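Local coordinates for galactan 1,3-beta-galactosidase (Phanerochaete chrysosporium, PDB 7BYT), which probably removes galactose units from beta-1,3-galactan as an exo-acting family 43 glycoside hydrolase that also carries a carbohydrate-binding domain, at residues G183-A188 with S203-W208. Sequence-based numbering, arbitrary orientation.
Sequences GATLEA and SHTSGW. With GLA (alpha-D-galactopyranose), chain F.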
loop_
_atom_site.group_PDB
_atom_site.type_symbol
_atom_site.label_atom_id
_atom_site.label_comp_id
_atom_site.label_asym_id
_atom_site.label_seq_id
_atom_site.Cartn_x
_atom_site.Cartn_y
_atom_site.Cartn_z
ATOM N N GLY A 183 7.879 18.206 15.897
ATOM C CA GLY A 183 6.439 18.342 15.937
ATOM C C GLY A 183 5.721 17.910 14.681
ATOM O O GLY A 183 4.522 18.168 14.555
ATOM N N ALA A 184 6.414 17.249 13.751
ATOM C CA ALA A 184 5.817 16.918 12.463
ATOM C C ALA A 184 4.869 15.716 12.505
ATOM O O ALA A 184 4.074 15.556 11.573
ATOM C CB ALA A 184 6.914 16.691 11.419
ATOM N N THR A 185 4.922 14.887 13.548
ATOM C CA THR A 185 4.082 13.684 13.677
ATOM C C THR A 185 3.980 12.908 12.366
ATOM O O THR A 185 2.892 12.552 11.906
ATOM C CB THR A 185 2.694 13.976 14.274
ATOM O OG1 THR A 185 1.930 14.813 13.391
ATOM C CG2 THR A 185 2.825 14.649 15.629
ATOM N N LEU A 186 5.135 12.628 11.772
ATOM C CA LEU A 186 5.204 11.864 10.532
ATOM C C LEU A 186 5.569 10.414 10.808
ATOM O O LEU A 186 6.396 10.119 11.677
ATOM C CB LEU A 186 6.254 12.460 9.591
ATOM C CG LEU A 186 5.967 13.878 9.109
ATOM C CD1 LEU A 186 7.138 14.349 8.261
ATOM C CD2 LEU A 186 4.678 13.937 8.294
ATOM N N GLU A 187 4.976 9.507 10.048
ATOM C CA GLU A 187 5.416 8.117 10.089
ATOM C C GLU A 187 5.352 7.540 8.677
ATOM O O GLU A 187 5.241 8.280 7.692
ATOM C CB GLU A 187 4.751 7.302 11.210
ATOM C CG GLU A 187 3.275 7.186 11.096
ATOM C CD GLU A 187 2.624 6.288 12.172
ATOM O OE1 GLU A 187 3.243 5.873 13.192
ATOM O OE2 GLU A 187 1.435 6.001 11.988
ATOM N N ALA A 188 5.534 6.227 8.571
ATOM C CA ALA A 188 5.558 5.510 7.291
ATOM C C ALA A 188 6.379 6.228 6.214
ATOM O O ALA A 188 5.881 6.452 5.101
ATOM C CB ALA A 188 4.127 5.250 6.808
ATOM N N SER A 203 3.167 9.492 6.025
ATOM C CA SER A 203 1.838 9.686 6.580
ATOM C C SER A 203 1.935 10.500 7.859
ATOM O O SER A 203 3.013 10.722 8.410
ATOM C CB SER A 203 1.168 8.345 6.885
ATOM O OG SER A 203 1.693 7.753 8.074
ATOM N N HIS A 204 0.788 10.965 8.327
ATOM C CA HIS A 204 0.718 11.444 9.698
ATOM C C HIS A 204 0.412 10.264 10.615
ATOM O O HIS A 204 0.420 9.103 10.191
ATOM C CB HIS A 204 -0.213 12.651 9.824
ATOM C CG HIS A 204 0.439 13.946 9.444
ATOM N ND1 HIS A 204 1.405 14.553 10.219
ATOM C CD2 HIS A 204 0.276 14.739 8.358
ATOM C CE1 HIS A 204 1.798 15.671 9.633
ATOM N NE2 HIS A 204 1.129 15.807 8.503
ATOM N N THR A 205 0.167 10.540 11.889
ATOM C CA THR A 205 0.079 9.503 12.916
ATOM C C THR A 205 -1.381 9.344 13.334
ATOM O O THR A 205 -1.904 10.137 14.123
ATOM C CB THR A 205 0.930 9.858 14.133
ATOM O OG1 THR A 205 0.533 11.140 14.646
ATOM C CG2 THR A 205 2.405 9.884 13.768
ATOM N N SER A 206 -2.040 8.315 12.800
ATOM C CA SER A 206 -3.400 7.960 13.190
ATOM C C SER A 206 -3.531 6.460 13.432
ATOM O O SER A 206 -4.572 5.861 13.128
ATOM C CB SER A 206 -4.436 8.473 12.183
ATOM O OG SER A 206 -4.159 8.022 10.859
ATOM N N GLY A 207 -2.485 5.830 13.954
ATOM C CA GLY A 207 -2.546 4.395 14.185
ATOM C C GLY A 207 -2.764 3.647 12.885
ATOM O O GLY A 207 -2.208 3.995 11.840
ATOM N N TRP A 208 -3.607 2.611 12.938
ATOM C CA TRP A 208 -3.877 1.828 11.739
ATOM C C TRP A 208 -4.792 2.543 10.748
ATOM O O TRP A 208 -4.897 2.087 9.609
ATOM C CB TRP A 208 -4.531 0.479 12.096
ATOM C CG TRP A 208 -3.723 -0.485 12.942
ATOM C CD1 TRP A 208 -3.971 -0.827 14.237
ATOM C CD2 TRP A 208 -2.583 -1.261 12.534
ATOM N NE1 TRP A 208 -3.047 -1.750 14.668
ATOM C CE2 TRP A 208 -2.190 -2.041 13.641
ATOM C CE3 TRP A 208 -1.857 -1.372 11.345
ATOM C CZ2 TRP A 208 -1.099 -2.914 13.594
ATOM C CZ3 TRP A 208 -0.775 -2.236 11.300
ATOM C CH2 TRP A 208 -0.404 -2.992 12.421
HETATM C C1 GLA F . 0.867 2.585 12.015
HETATM C C2 GLA F . 2.295 2.206 11.664
HETATM C C3 GLA F . 2.374 0.692 11.529
HETATM C C4 GLA F . 2.003 0.052 12.870
HETATM C C5 GLA F . 0.622 0.562 13.307
HETATM C C6 GLA F . 0.255 0.079 14.712
HETATM O O1 GLA F . -0.028 2.105 10.992
HETATM O O2 GLA F . 2.645 2.872 10.454
HETATM O O3 GLA F . 3.678 0.272 11.105
HETATM O O4 GLA F . 3.002 0.307 13.878
HETATM O O5 GLA F . 0.554 1.996 13.283
HETATM O O6 GLA F . 1.044 0.756 15.697
HETATM O O HOH W 1 -0.455 13.229 13.137
HETATM O O HOH W 2 -1.010 6.295 10.942
HETATM O O HOH W 3 -0.006 6.159 14.707
#
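With CG lodged between its backbone N and carbonyl carbon (chi1 62°) and the chain extended beyond, E187 runs alongside S203 on the same face of the sheet, CG lying 3.5 Å from S203 OG, and on past the methyl CG2 of T205 to the bound galactose. H204 has CG anti to its carbonyl carbon, and chi2 of -71° then turns the ND1 edge to T185. There ND1 donates to T185 O (3.0 Å), well above the carbonyl plane; T185 OG1 makes a second hydrogen bond with ND1, in which either atom could be the donor, and NE2 goes to Q228. L186 CD2 lies over one face of the imidazole, a CH-pi contact 3.9 Å from the ring centroid, so the ring is held by both edge and face. One residue further along the strands, E187 and S203 form an antiparallel hydrogen-bonded pair, E187 N to S203 O at 2.8 Å and S203 N to E187 O at 2.9 Å. S203 OG donates to H204 O and is hydrogen-bonded to Q242, a galactose-binding residue. Two waters then tie E187 OE2 to the 206-207 turn: one accepts from S206 N, the other from G207 N. The sugar lies against both segments, its C1 3.5 Å from E187 OE2 and its C6 3.4 Å from W208 CE2, over one face of the indole. Strand 186-187, paired with 197-204, belongs to a blade of the five-bladed beta-propeller of family 43, and E187 reaches from it into the sugar pocket. Galactose is hydrogen-bonded to D137, E81, R82 and Q242. The carboxylates of D137 and E187 lie close together at this pocket; the strand pairing sets the root of E187, and the two waters, with a weak bond from Q242, help hold OE2 beside the anomeric carbon.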